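PDB 4C0Z: ancillary protein 2 from Streptococcus pyogenes, which sits at the pilus tip and can bind covalently, through reactive thioester bonds, to targets on the host cell surface, mediating adhesion of the streptococci's pili. Local coordinates for residues Y54-T59 / K86-P91; Y17-Y22 / S194-S199; Q11-D16 / S71-K76. All coordinates share one frame; numbering follows the deposited sequence. Where two conformers were deposited one is given.

Contact 1 (Y54-T59 / K86-P91). With SPD (spermidine), chain B.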
loop_
_atom_site.group_PDB
_atom_site.type_symbol
_atom_site.label_atom_id
_atom_site.label_comp_id
_atom_site.label_asym_id
_atom_site.label_seq_id
_atom_site.Cartn_x
_atom_site.Cartn_y
_atom_site.Cartn_z
ATOM N N TYR I 54 13.534 4.804 1.483
ATOM C CA TYR I 54 12.201 4.893 0.896
ATOM C C TYR I 54 11.757 3.471 0.625
ATOM O O TYR I 54 12.582 2.620 0.274
ATOM C CB TYR I 54 12.203 5.761 -0.383
ATOM C CG TYR I 54 12.464 7.220 -0.072
ATOM C CD1 TYR I 54 11.429 8.062 0.328
ATOM C CD2 TYR I 54 13.764 7.735 -0.071
ATOM C CE1 TYR I 54 11.669 9.387 0.689
ATOM C CE2 TYR I 54 14.018 9.071 0.260
ATOM C CZ TYR I 54 12.965 9.894 0.644
ATOM O OH TYR I 54 13.191 11.223 0.945
ATOM N N CYS I 55 10.470 3.202 0.817
ATOM C CA CYS I 55 9.929 1.867 0.642
ATOM C C CYS I 55 9.341 1.623 -0.730
ATOM O O CYS I 55 9.056 2.566 -1.471
ATOM C CB CYS I 55 8.914 1.554 1.739
ATOM S SG CYS I 55 7.439 2.593 1.694
ATOM N N PHE I 56 9.110 0.343 -1.034
ATOM C CA PHE I 56 8.391 -0.146 -2.204
ATOM C C PHE I 56 7.640 -1.414 -1.821
ATOM O O PHE I 56 7.872 -1.917 -0.725
ATOM C CB PHE I 56 9.257 -0.254 -3.457
ATOM C CG PHE I 56 10.413 -1.213 -3.484
ATOM C CD1 PHE I 56 11.643 -0.858 -2.936
ATOM C CD2 PHE I 56 10.329 -2.399 -4.202
ATOM C CE1 PHE I 56 12.750 -1.702 -3.057
ATOM C CE2 PHE I 56 11.438 -3.246 -4.319
ATOM C CZ PHE I 56 12.642 -2.887 -3.755
ATOM N N ASN I 57 6.716 -1.910 -2.686
ATOM C CA ASN I 57 5.778 -3.027 -2.462
ATOM C C ASN I 57 4.623 -2.496 -1.617
ATOM O O ASN I 57 4.564 -2.727 -0.406
ATOM C CB ASN I 57 6.401 -4.257 -1.809
ATOM C CG ASN I 57 7.663 -4.763 -2.476
ATOM O OD1 ASN I 57 8.746 -4.707 -1.913
ATOM N ND2 ASN I 57 7.555 -5.289 -3.658
ATOM N N LEU I 58 3.711 -1.754 -2.259
ATOM C CA LEU I 58 2.566 -1.129 -1.597
ATOM C C LEU I 58 1.632 -2.085 -0.878
ATOM O O LEU I 58 0.926 -1.659 0.030
ATOM C CB LEU I 58 1.767 -0.270 -2.593
ATOM C CG LEU I 58 2.413 1.012 -3.076
ATOM C CD1 LEU I 58 1.528 1.679 -4.121
ATOM C CD2 LEU I 58 2.651 1.957 -1.916
ATOM N N THR I 59 1.589 -3.352 -1.280
ATOM C CA THR I 59 0.655 -4.306 -0.676
ATOM C C THR I 59 1.276 -5.024 0.533
ATOM O O THR I 59 0.612 -5.854 1.137
ATOM C CB THR I 59 0.069 -5.275 -1.732
ATOM O OG1 THR I 59 1.099 -6.157 -2.151
ATOM C CG2 THR I 59 -0.502 -4.558 -2.937
ATOM N N LYS I 86 13.289 -8.577 -9.563
ATOM C CA LYS I 86 13.229 -9.702 -8.631
ATOM C C LYS I 86 12.404 -9.396 -7.373
ATOM O O LYS I 86 11.782 -10.308 -6.834
ATOM C CB LYS I 86 14.648 -10.133 -8.217
ATOM C CG LYS I 86 15.380 -10.964 -9.267
ATOM C CD LYS I 86 16.816 -11.261 -8.834
ATOM C CE LYS I 86 17.601 -11.977 -9.903
ATOM N NZ LYS I 86 19.022 -12.170 -9.505
ATOM N N LEU I 87 12.443 -8.144 -6.880
ATOM C CA LEU I 87 11.782 -7.783 -5.617
ATOM C C LEU I 87 10.521 -6.914 -5.717
ATOM O O LEU I 87 9.726 -6.922 -4.782
ATOM C CB LEU I 87 12.802 -7.108 -4.684
ATOM C CG LEU I 87 13.971 -7.990 -4.246
ATOM C CD1 LEU I 87 15.023 -7.184 -3.548
ATOM C CD2 LEU I 87 13.487 -9.157 -3.370
ATOM N N ALA I 88 10.344 -6.160 -6.797
ATOM C CA ALA I 88 9.185 -5.287 -6.957
ATOM C C ALA I 88 8.021 -6.050 -7.561
ATOM O O ALA I 88 8.227 -6.909 -8.419
ATOM C CB ALA I 88 9.527 -4.073 -7.814
ATOM N N ASP I 89 6.799 -5.743 -7.088
ATOM C CA ASP I 89 5.560 -6.348 -7.555
ATOM C C ASP I 89 5.198 -5.827 -8.956
ATOM O O ASP I 89 5.043 -6.631 -9.882
ATOM C CB ASP I 89 4.416 -6.067 -6.548
ATOM C CG ASP I 89 4.447 -6.835 -5.226
ATOM O OD1 ASP I 89 5.540 -6.978 -4.639
ATOM O OD2 ASP I 89 3.356 -7.188 -4.718
ATOM N N LYS I 90 5.065 -4.489 -9.117
ATOM C CA LYS I 90 4.665 -3.852 -10.387
ATOM C C LYS I 90 5.618 -2.705 -10.792
ATOM O O LYS I 90 5.165 -1.555 -10.840
ATOM C CB LYS I 90 3.218 -3.299 -10.270
ATOM C CG LYS I 90 2.146 -4.325 -9.921
ATOM C CD LYS I 90 0.914 -3.674 -9.298
ATOM C CE LYS I 90 -0.133 -4.708 -8.995
ATOM N NZ LYS I 90 -1.082 -4.231 -7.964
ATOM N N PRO I 91 6.915 -2.946 -11.110
ATOM C CA PRO I 91 7.780 -1.811 -11.485
ATOM C C PRO I 91 7.422 -1.197 -12.842
ATOM O O PRO I 91 6.997 -1.917 -13.737
ATOM C CB PRO I 91 9.187 -2.415 -11.457
ATOM C CG PRO I 91 8.995 -3.849 -11.743
ATOM C CD PRO I 91 7.666 -4.222 -11.132
HETATM N N1 SPD B . -3.825 -0.936 3.001
HETATM C C2 SPD B . -3.381 -2.092 2.232
HETATM C C3 SPD B . -1.852 -2.072 2.063
HETATM C C4 SPD B . -1.136 -1.617 3.322
HETATM C C5 SPD B . 0.330 -1.441 2.941
HETATM N N6 SPD B . 0.844 -0.149 3.364
HETATM C C7 SPD B . 2.314 -0.040 3.150
HETATM C C8 SPD B . 2.611 0.872 1.914
HETATM C C9 SPD B . 4.148 0.956 1.664
HETATM N N10 SPD B . 4.807 -0.356 1.660
#

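Contact 2 (Y17-Y22 / S194-S199)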
loop_
_atom_site.group_PDB
_atom_site.type_symbol
_atom_site.label_atom_id
_atom_site.label_comp_id
_atom_site.label_asym_id
_atom_site.label_seq_id
_atom_site.Cartn_x
_atom_site.Cartn_y
_atom_site.Cartn_z
ATOM N N TYR I 17 21.128 -10.934 6.767
ATOM C CA TYR I 17 20.271 -9.751 6.824
ATOM C C TYR I 17 20.717 -8.870 8.012
ATOM O O TYR I 17 20.004 -8.799 9.012
ATOM C CB TYR I 17 18.767 -10.155 6.904
ATOM C CG TYR I 17 18.247 -10.791 5.627
ATOM C CD1 TYR I 17 18.589 -12.096 5.282
ATOM C CD2 TYR I 17 17.465 -10.069 4.733
ATOM C CE1 TYR I 17 18.166 -12.667 4.084
ATOM C CE2 TYR I 17 16.997 -10.647 3.549
ATOM C CZ TYR I 17 17.361 -11.944 3.226
ATOM O OH TYR I 17 16.965 -12.524 2.052
ATOM N N PRO I 18 21.891 -8.185 7.928
ATOM C CA PRO I 18 22.381 -7.426 9.095
ATOM C C PRO I 18 21.840 -6.000 9.292
ATOM O O PRO I 18 22.006 -5.440 10.384
ATOM C CB PRO I 18 23.884 -7.422 8.864
ATOM C CG PRO I 18 24.013 -7.370 7.390
ATOM C CD PRO I 18 22.891 -8.168 6.832
ATOM N N TRP I 19 21.224 -5.412 8.241
ATOM C CA TRP I 19 20.711 -4.052 8.283
ATOM C C TRP I 19 19.396 -3.941 9.014
ATOM O O TRP I 19 18.500 -4.757 8.817
ATOM C CB TRP I 19 20.593 -3.457 6.873
ATOM C CG TRP I 19 21.921 -3.179 6.234
ATOM C CD1 TRP I 19 22.722 -4.070 5.573
ATOM C CD2 TRP I 19 22.616 -1.926 6.221
ATOM N NE1 TRP I 19 23.878 -3.448 5.152
ATOM C CE2 TRP I 19 23.840 -2.131 5.537
ATOM C CE3 TRP I 19 22.329 -0.643 6.732
ATOM C CZ2 TRP I 19 24.760 -1.094 5.322
ATOM C CZ3 TRP I 19 23.251 0.379 6.527
ATOM C CH2 TRP I 19 24.445 0.150 5.833
ATOM N N TYR I 20 19.285 -2.928 9.874
ATOM C CA TYR I 20 18.077 -2.628 10.622
ATOM C C TYR I 20 17.324 -1.540 9.838
ATOM O O TYR I 20 17.888 -0.489 9.553
ATOM C CB TYR I 20 18.445 -2.189 12.062
ATOM C CG TYR I 20 17.300 -1.660 12.899
ATOM C CD1 TYR I 20 16.070 -2.320 12.932
ATOM C CD2 TYR I 20 17.480 -0.571 13.749
ATOM C CE1 TYR I 20 15.025 -1.852 13.715
ATOM C CE2 TYR I 20 16.433 -0.088 14.536
ATOM C CZ TYR I 20 15.205 -0.729 14.506
ATOM O OH TYR I 20 14.167 -0.256 15.273
ATOM N N GLY I 21 16.098 -1.848 9.419
ATOM C CA GLY I 21 15.243 -0.937 8.670
ATOM C C GLY I 21 14.039 -0.598 9.515
ATOM O O GLY I 21 13.397 -1.494 10.051
ATOM N N TYR I 22 13.746 0.685 9.672
ATOM C CA TYR I 22 12.674 1.137 10.562
ATOM C C TYR I 22 12.099 2.473 10.163
ATOM O O TYR I 22 12.700 3.219 9.393
ATOM C CB TYR I 22 13.253 1.273 12.012
ATOM C CG TYR I 22 14.542 2.076 12.090
ATOM C CD1 TYR I 22 15.759 1.519 11.693
ATOM C CD2 TYR I 22 14.537 3.409 12.491
ATOM C CE1 TYR I 22 16.939 2.256 11.726
ATOM C CE2 TYR I 22 15.718 4.162 12.521
ATOM C CZ TYR I 22 16.918 3.570 12.154
ATOM O OH TYR I 22 18.111 4.246 12.179
ATOM N N SER I 194 21.178 1.582 -3.744
ATOM C CA SER I 194 21.162 0.326 -2.995
ATOM C C SER I 194 19.727 -0.113 -2.737
ATOM O O SER I 194 18.871 0.718 -2.426
ATOM C CB SER I 194 21.887 0.465 -1.661
ATOM O OG SER I 194 23.285 0.589 -1.857
ATOM N N ILE I 195 19.474 -1.423 -2.863
ATOM C CA ILE I 195 18.190 -2.050 -2.550
ATOM C C ILE I 195 18.380 -2.838 -1.244
ATOM O O ILE I 195 19.344 -3.576 -1.101
ATOM C CB ILE I 195 17.642 -2.939 -3.712
ATOM C CG1 ILE I 195 17.258 -2.090 -4.950
ATOM C CG2 ILE I 195 16.464 -3.796 -3.256
ATOM C CD1 ILE I 195 17.198 -2.867 -6.239
ATOM N N PHE I 196 17.453 -2.670 -0.304
ATOM C CA PHE I 196 17.458 -3.375 0.964
ATOM C C PHE I 196 16.325 -4.386 0.937
ATOM O O PHE I 196 15.137 -4.020 0.901
ATOM C CB PHE I 196 17.378 -2.393 2.147
ATOM C CG PHE I 196 18.653 -1.596 2.275
ATOM C CD1 PHE I 196 18.822 -0.397 1.578
ATOM C CD2 PHE I 196 19.708 -2.065 3.055
ATOM C CE1 PHE I 196 20.022 0.315 1.664
ATOM C CE2 PHE I 196 20.893 -1.340 3.162
ATOM C CZ PHE I 196 21.048 -0.162 2.459
ATOM N N GLN I 197 16.704 -5.664 0.859
ATOM C CA GLN I 197 15.756 -6.770 0.772
ATOM C C GLN I 197 15.320 -7.191 2.158
ATOM O O GLN I 197 16.155 -7.542 2.974
ATOM C CB GLN I 197 16.366 -7.948 -0.007
ATOM C CG GLN I 197 15.433 -9.146 -0.136
ATOM C CD GLN I 197 16.058 -10.342 -0.816
ATOM O OE1 GLN I 197 17.202 -10.316 -1.263
ATOM N NE2 GLN I 197 15.314 -11.427 -0.891
ATOM N N SER I 198 14.004 -7.156 2.417
ATOM C CA SER I 198 13.427 -7.569 3.700
ATOM C C SER I 198 13.536 -9.069 3.881
ATOM O O SER I 198 13.171 -9.797 2.965
ATOM C CB SER I 198 11.941 -7.191 3.751
ATOM O OG SER I 198 11.410 -7.502 5.026
ATOM N N SER I 199 13.984 -9.512 5.068
ATOM C CA SER I 199 14.089 -10.923 5.457
ATOM C C SER I 199 12.694 -11.539 5.506
ATOM O O SER I 199 12.467 -12.627 4.980
ATOM C CB SER I 199 14.755 -11.040 6.826
ATOM O OG SER I 199 14.805 -12.391 7.251
HETATM O O HOH W 1 14.346 -11.765 1.774
#

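Contact 3 (Q11-D16 / S71-K76)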
loop_
_atom_site.group_PDB
_atom_site.type_symbol
_atom_site.label_atom_id
_atom_site.label_comp_id
_atom_site.label_asym_id
_atom_site.label_seq_id
_atom_site.Cartn_x
_atom_site.Cartn_y
_atom_site.Cartn_z
ATOM N N GLN I 11 21.317 -5.236 16.769
ATOM C CA GLN I 11 22.065 -6.302 16.102
ATOM C C GLN I 11 21.085 -7.346 15.533
ATOM O O GLN I 11 20.184 -7.791 16.251
ATOM C CB GLN I 11 23.031 -6.952 17.103
ATOM C CG GLN I 11 24.003 -7.938 16.455
ATOM C CD GLN I 11 24.985 -8.595 17.416
ATOM O OE1 GLN I 11 25.887 -9.341 17.023
ATOM N NE2 GLN I 11 24.861 -8.355 18.701
ATOM N N SER I 12 21.269 -7.735 14.272
ATOM C CA SER I 12 20.399 -8.716 13.613
ATOM C C SER I 12 20.528 -10.126 14.193
ATOM O O SER I 12 21.573 -10.520 14.648
ATOM C CB SER I 12 20.644 -8.747 12.106
ATOM O OG SER I 12 19.760 -9.660 11.482
ATOM N N SER I 13 19.402 -10.854 14.181
ATOM C CA SER I 13 19.282 -12.248 14.614
ATOM C C SER I 13 19.123 -13.106 13.347
ATOM O O SER I 13 19.018 -14.325 13.440
ATOM C CB SER I 13 18.076 -12.407 15.543
ATOM O OG SER I 13 16.893 -11.864 14.975
ATOM N N VAL I 14 19.103 -12.465 12.163
ATOM C CA VAL I 14 18.955 -13.156 10.880
ATOM C C VAL I 14 20.270 -13.185 10.062
ATOM O O VAL I 14 20.790 -12.135 9.668
ATOM C CB VAL I 14 17.771 -12.587 10.050
ATOM C CG1 VAL I 14 17.582 -13.383 8.763
ATOM C CG2 VAL I 14 16.469 -12.582 10.852
ATOM N N GLN I 15 20.765 -14.403 9.764
ATOM C CA GLN I 15 21.927 -14.638 8.918
ATOM C C GLN I 15 21.704 -14.034 7.517
ATOM O O GLN I 15 20.650 -14.252 6.923
ATOM C CB GLN I 15 22.212 -16.146 8.830
ATOM C CG GLN I 15 23.454 -16.549 8.017
ATOM C CD GLN I 15 24.766 -16.026 8.561
ATOM O OE1 GLN I 15 25.631 -15.592 7.798
ATOM N NE2 GLN I 15 24.947 -16.043 9.879
ATOM N N ASP I 16 22.700 -13.253 7.019
ATOM C CA ASP I 16 22.714 -12.534 5.724
ATOM C C ASP I 16 21.821 -11.278 5.676
ATOM O O ASP I 16 21.770 -10.625 4.641
ATOM C CB ASP I 16 22.406 -13.456 4.516
ATOM C CG ASP I 16 23.322 -14.653 4.340
ATOM O OD1 ASP I 16 24.500 -14.575 4.766
ATOM O OD2 ASP I 16 22.885 -15.642 3.723
ATOM N N SER I 71 11.416 -5.702 15.120
ATOM C CA SER I 71 12.474 -5.171 14.266
ATOM C C SER I 71 12.484 -5.903 12.936
ATOM O O SER I 71 12.270 -7.128 12.890
ATOM C CB SER I 71 13.831 -5.324 14.940
ATOM O OG SER I 71 13.940 -4.485 16.077
ATOM N N GLN I 72 12.710 -5.150 11.837
ATOM C CA GLN I 72 12.812 -5.767 10.518
ATOM C C GLN I 72 14.228 -5.719 10.044
ATOM O O GLN I 72 14.912 -4.690 10.190
ATOM C CB GLN I 72 11.850 -5.183 9.489
ATOM C CG GLN I 72 10.428 -5.661 9.681
ATOM C CD GLN I 72 9.753 -4.828 10.734
ATOM O OE1 GLN I 72 9.839 -3.586 10.725
ATOM N NE2 GLN I 72 9.181 -5.486 11.732
ATOM N N TRP I 73 14.688 -6.862 9.503
ATOM C CA TRP I 73 16.070 -7.047 9.047
ATOM C C TRP I 73 16.172 -7.095 7.563
ATOM O O TRP I 73 15.291 -7.638 6.894
ATOM C CB TRP I 73 16.714 -8.251 9.720
ATOM C CG TRP I 73 16.538 -8.225 11.213
ATOM C CD1 TRP I 73 15.631 -8.941 11.942
ATOM C CD2 TRP I 73 17.152 -7.307 12.129
ATOM N NE1 TRP I 73 15.703 -8.588 13.265
ATOM C CE2 TRP I 73 16.627 -7.580 13.410
ATOM C CE3 TRP I 73 18.111 -6.282 11.995
ATOM C CZ2 TRP I 73 17.059 -6.897 14.557
ATOM C CZ3 TRP I 73 18.532 -5.609 13.131
ATOM C CH2 TRP I 73 17.996 -5.907 14.390
ATOM N N TYR I 74 17.246 -6.465 7.032
ATOM C CA TYR I 74 17.459 -6.279 5.595
ATOM C C TYR I 74 18.834 -6.700 5.098
ATOM O O TYR I 74 19.818 -6.592 5.834
ATOM C CB TYR I 74 17.205 -4.803 5.210
ATOM C CG TYR I 74 15.758 -4.382 5.369
ATOM C CD1 TYR I 74 15.252 -3.991 6.611
ATOM C CD2 TYR I 74 14.894 -4.367 4.280
ATOM C CE1 TYR I 74 13.902 -3.662 6.772
ATOM C CE2 TYR I 74 13.552 -4.019 4.427
ATOM C CZ TYR I 74 13.059 -3.669 5.671
ATOM O OH TYR I 74 11.734 -3.327 5.810
ATOM N N LYS I 75 18.890 -7.139 3.825
ATOM C CA LYS I 75 20.115 -7.527 3.123
ATOM C C LYS I 75 20.370 -6.414 2.079
ATOM O O LYS I 75 19.470 -6.080 1.301
ATOM C CB LYS I 75 19.904 -8.884 2.429
ATOM C CG LYS I 75 21.077 -9.403 1.591
ATOM C CD LYS I 75 20.699 -10.761 1.023
ATOM C CE LYS I 75 21.863 -11.419 0.325
ATOM N NZ LYS I 75 21.495 -12.760 -0.200
ATOM N N LYS I 76 21.573 -5.826 2.082
ATOM C CA LYS I 76 21.941 -4.763 1.136
ATOM C C LYS I 76 22.361 -5.378 -0.212
ATOM O O LYS I 76 23.235 -6.241 -0.258
ATOM C CB LYS I 76 23.060 -3.864 1.708
ATOM C CG LYS I 76 23.409 -2.651 0.832
ATOM C CD LYS I 76 24.438 -1.755 1.493
ATOM C CE LYS I 76 25.101 -0.815 0.509
ATOM N NZ LYS I 76 25.886 0.272 1.177
#

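Contact 1 (Y54-T59 / K86-P91)
Just after the thioester cysteine of this N-terminal thioester domain, N57 and F56 meet the loop that leaves helix 81-87. The amide of N57 does the polar work. Its ND2 gives a hydrogen bond to the backbone oxygen of L87, N57 ND2 to L87 O 2.9 Å. The bond is fairly straight, 161° at the hydrogen, and it reaches a lone pair in the carbonyl plane. The same nitrogen also bonds weakly to the carboxylate of D89, N57 ND2 to D89 OD1 2.8 Å, bent to 129° at the hydrogen. With CG beside its own backbone N (chi1 -51°), N57 turns its amide across to this loop, while its backbone oxygen takes part in the ligand pocket.

The strand 51-56 carries C55, which with Q204 forms the Cys-Gln thioester cross-link of the domain. A spermidine lies beside it: C55 SG is 3.7 Å from spermidine C9, and spermidine N10 donates a hydrogen bond to N57 O at 3.2 Å. The spermidine is also hydrogen-bonded to N57 O and K60 O of the second subunit. One residue thus faces both the bound amine and the helix end. N57 N is held by D139, and D139 also takes L58 N.

F56 supplies the apolar part. The edge of its ring lies against the backbone where helix 81-87 ends, with F56 CE2 4.0 Å from A88 N. Its CD2 also meets the A88 methyl, F56 CD2 to A88 CB 4.1 Å. F84 meets the same ring from helix 81-87.

Contact 2 (Y17-Y22 / S194-S199)
An aromatic contact with one water bridge joins the segment entering strand 19-23 to the end of strand 191-198. In the six-stranded antiparallel barrel, strand 72-78 lies between the two. Segments 17-22 and 194-199 therefore meet through side chains and water, with no direct hydrogen bond from one to the other.

W19 and F196 form a T-shaped pair. The edge of the F196 ring points at the face of the W19 indole, with the F196 and W19 five-membered ring centroids 5.1 Å apart and the planes at 67°. The closest atoms are W19 CD2 and F196 CE2, 3.6 Å apart. Both residues keep CG beside the backbone N (chi1 -70° and -69°), which sets the two rings against one another from the two strands. V43 of strand 41-44 also touches F196.

Y17, two residues before W19, lies against Q197 and S199. The backbone of S199 sits over one face of its ring, with Y17 CE2 3.5 Å from S199 CA. Q197 O lies in the ring plane at the edge, with Y17 CE2 3.3 Å from Q197 O. A water oxygen lies 2.7 Å from Y17 OH. The same water donates a hydrogen bond to the backbone, its oxygen 2.6 Å from S198 O. S198 OG itself bonds to D200 O.

W19 also pairs with Y74 through the backbone, so its strand is tied to 72-78 by main chain but to 191-198 by rings. With no direct hydrogen bond between the two segments, their cohesion rests on ring packing, and the polar link from the Y17 hydroxyl to the S198 carbonyl depends on the water.

Contact 3 (Q11-D16 / S71-K76)
W73 holds CG beside its backbone N (chi1 -50°), which lays its indole under the backbone of S12, and S12 swings OG opposite its own N (chi1 -178°), over the same indole. The main contact is a CH-pi one. S12 CA sits almost straight above the six-membered ring, 3.5 Å from the W73 six-membered ring centroid and 6° off its normal. The side chain lies over the same face, with S12 CB 3.5 Å from W73 CE3 and S12 OG 3.5 Å from W73 CG.

S12 also shapes its own segment. Its OG accepts a hydrogen bond from the backbone two residues on, V14 N to S12 OG 3.0 Å, an ST turn. Y17 O bonds to the same hydroxyl. The turn brings V14 to the pyrrole part of the indole, V14 CG2 to W73 CD1 3.9 Å. At the far end the backbone of D16 meets the aliphatic chain of K75, D16 O to K75 CG 3.4 Å.

The contact lays the loop before strand 19-23 on the outer side of strand 72-78 of the barrel, at the protein surface. W73 and K75 are bonded through the backbone to S199 and Q197. No hydrogen bond joins segments 11-16 and 71-76. The chemistry is that of a loop held mainly by CH-pi and apolar contact on one indole, with its turn fixed by a S12 hydroxyl that takes V14 N and is itself held by Y17 O.

The three contacts reach the same barrel sheet. Contacts 2 and 3 are close neighbours, with centres 6 Å apart. Strand 72-78 of contact 3 runs between the two strands of contact 2. Y74 N lies 2.8 Å from W19 O, which ties strand 72-78 to strand 19-23. S12 OG lies 2.6 Å from Y17 O, which ties the N-terminal loop to the residues just before strand 19-23. Contact 1 lies 14 Å from contact 2 between centres. The two touch through packing, L87 CD1 to I195 CG2 3.7 Å. Contact 1 holds C55 and meets spermidine directly. The side chain of S198, in contact 2, is about 10 Å from the bound spermidine. Contacts 1 and 3 do not touch; their nearest atoms are about 7 Å apart.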